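Local atomic coordinates of putative anti-sigma factor antagonist TM_1081 (Thermotoga maritima, PDB entry 3F43), a protein that probably acts as an anti-anti-sigma factor, countering an anti-sigma factor and so releasing a sigma factor from inhibition. Residues Trp42-Glu46 with Phe47-Gly51. Sequence-based numbering, arbitrary orientation.
Sequences WVFDE and FLNKG
Phe47 turns its ring edge to the face of Trp42, a T-shaped stack with planes 87° apart. Phe47 CB lies 3.4 Å from Val43 O. With CG anti to the carbonyl carbon (chi1 -53°), the Phe47 ring extends across the helix. Its CG and CD1 lie against the Glu46 carbonyl, CD2 near Val43 O and Glu46 CB, CE1 beside Glu46 O. Phe47 CE2 reaches Trp42 CH2 at 3.6 Å; the tip, CZ, is near Glu46 CB and Trp42 CZ2. Glu46 CB makes a CH-pi contact, 3.7 Å from the Phe47 ring centroid. Tyr16 and strand 22-25 also meet the Phe47 ring. Were Phe47 replaced by an alanine, Trp42 would probably lose its edge partner, though NE1 keeps its bond to His11 O.

This is the C-terminal end of helix 36-48 in the STAS beta-alpha-beta unit. Val43 O accepts an i+4 bond from Phe47 N and a pi-type i+5 bond from Leu48 N. Asn49 N to Phe44 O, 2.8 Å, is also i+5. Gly51, with positive phi, is C-prime of a Schellman motif.

Leu48 CD1 sits over the Phe44 ring, 3.6 Å from its centroid. Waters link Asp45 OD1, whose OD2 pairs with Lys41, to Asn49 ND2, and Glu46 OE2 to Lys50 NZ.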
loop_
_atom_site.group_PDB
_atom_site.type_symbol
_atom_site.label_atom_id
_atom_site.label_comp_id
_atom_site.label_asym_id
_atom_site.label_seq_id
_atom_site.Cartn_x
_atom_site.Cartn_y
_atom_site.Cartn_z
ATOM N N TRP A 42 7.972 4.046 -13.321
ATOM C CA TRP A 42 8.581 3.324 -14.441
ATOM C C TRP A 42 7.652 2.233 -15.014
ATOM O O TRP A 42 7.428 2.203 -16.253
ATOM C CB TRP A 42 9.937 2.764 -14.023
ATOM C CG TRP A 42 10.631 1.913 -15.062
ATOM C CD1 TRP A 42 11.302 2.350 -16.171
ATOM C CD2 TRP A 42 10.686 0.497 -15.087
ATOM N NE1 TRP A 42 11.794 1.284 -16.878
ATOM C CE2 TRP A 42 11.453 0.132 -16.231
ATOM C CE3 TRP A 42 10.228 -0.506 -14.231
ATOM C CZ2 TRP A 42 11.714 -1.192 -16.557
ATOM C CZ3 TRP A 42 10.492 -1.823 -14.559
ATOM C CH2 TRP A 42 11.249 -2.146 -15.714
ATOM N N VAL A 43 7.010 1.457 -14.144
ATOM C CA VAL A 43 6.112 0.401 -14.629
ATOM C C VAL A 43 4.911 1.036 -15.363
ATOM O O VAL A 43 4.504 0.586 -16.439
ATOM C CB VAL A 43 5.642 -0.536 -13.486
ATOM C CG1 VAL A 43 4.494 -1.483 -13.992
ATOM C CG2 VAL A 43 6.858 -1.315 -12.889
ATOM N N PHE A 44 4.346 2.077 -14.776
ATOM C CA PHE A 44 3.244 2.807 -15.433
ATOM C C PHE A 44 3.676 3.474 -16.724
ATOM O O PHE A 44 3.020 3.367 -17.760
ATOM C CB PHE A 44 2.557 3.796 -14.484
ATOM C CG PHE A 44 1.565 3.136 -13.557
ATOM C CD1 PHE A 44 1.971 2.430 -12.463
ATOM C CD2 PHE A 44 0.205 3.228 -13.805
ATOM C CE1 PHE A 44 1.031 1.805 -11.617
ATOM C CE2 PHE A 44 -0.709 2.603 -12.958
ATOM C CZ PHE A 44 -0.309 1.917 -11.883
ATOM N N ASP A 45 4.791 4.193 -16.700
ATOM C CA ASP A 45 5.200 4.880 -17.912
ATOM C C ASP A 45 5.597 3.952 -19.052
ATOM O O ASP A 45 5.258 4.218 -20.232
ATOM C CB ASP A 45 6.352 5.833 -17.649
ATOM C CG ASP A 45 5.978 7.051 -16.844
ATOM O OD1 ASP A 45 4.792 7.398 -16.684
ATOM O OD2 ASP A 45 6.924 7.708 -16.382
ATOM N N GLU A 46 6.350 2.899 -18.741
ATOM C CA GLU A 46 6.871 1.994 -19.757
ATOM C C GLU A 46 5.904 0.928 -20.245
ATOM O O GLU A 46 5.974 0.527 -21.399
ATOM C CB GLU A 46 8.133 1.284 -19.233
ATOM C CG GLU A 46 9.249 2.238 -18.932
ATOM C CD GLU A 46 9.764 2.967 -20.166
ATOM O OE1 GLU A 46 9.910 2.332 -21.236
ATOM O OE2 GLU A 46 10.014 4.180 -20.078
ATOM N N PHE A 47 5.028 0.457 -19.363
ATOM C CA PHE A 47 4.211 -0.688 -19.669
ATOM C C PHE A 47 2.715 -0.342 -19.588
ATOM O O PHE A 47 2.024 -0.387 -20.594
ATOM C CB PHE A 47 4.624 -1.852 -18.789
ATOM C CG PHE A 47 6.106 -2.139 -18.859
ATOM C CD1 PHE A 47 6.696 -2.448 -20.066
ATOM C CD2 PHE A 47 6.892 -2.030 -17.729
ATOM C CE1 PHE A 47 8.056 -2.654 -20.152
ATOM C CE2 PHE A 47 8.270 -2.217 -17.807
ATOM C CZ PHE A 47 8.829 -2.545 -19.007
ATOM N N LEU A 48 2.220 -0.075 -18.381
ATOM C CA LEU A 48 0.767 0.002 -18.179
ATOM C C LEU A 48 0.153 1.113 -19.025
ATOM O O LEU A 48 -0.873 0.911 -19.670
ATOM C CB LEU A 48 0.419 0.189 -16.702
ATOM C CG LEU A 48 0.784 -0.976 -15.796
ATOM C CD1 LEU A 48 0.630 -0.691 -14.297
ATOM C CD2 LEU A 48 0.024 -2.250 -16.169
ATOM N N ASN A 49 0.781 2.279 -19.061
ATOM C CA ASN A 49 0.234 3.377 -19.862
ATOM C C ASN A 49 0.411 3.226 -21.371
ATOM O O ASN A 49 -0.194 3.967 -22.137
ATOM C CB ASN A 49 0.767 4.725 -19.367
ATOM C CG ASN A 49 0.343 5.047 -17.924
ATOM O OD1 ASN A 49 -0.583 4.444 -17.357
ATOM N ND2 ASN A 49 1.027 6.011 -17.326
ATOM N N LYS A 50 1.191 2.232 -21.786
ATOM C CA LYS A 50 1.382 1.881 -23.187
ATOM C C LYS A 50 0.584 0.633 -23.571
ATOM O O LYS A 50 0.745 0.137 -24.680
ATOM C CB LYS A 50 2.856 1.681 -23.508
ATOM C CG LYS A 50 3.727 2.890 -23.203
ATOM C CD LYS A 50 5.124 2.742 -23.731
ATOM C CE LYS A 50 5.894 4.054 -23.662
ATOM N NZ LYS A 50 7.336 3.863 -24.051
ATOM N N GLY A 51 -0.270 0.148 -22.675
ATOM C CA GLY A 51 -1.174 -0.959 -22.987
ATOM C C GLY A 51 -0.671 -2.368 -22.671
ATOM O O GLY A 51 -1.366 -3.352 -22.955
HETATM O O HOH W 1 2.826 7.589 -18.666
HETATM O O HOH W 2 8.515 5.388 -22.106
#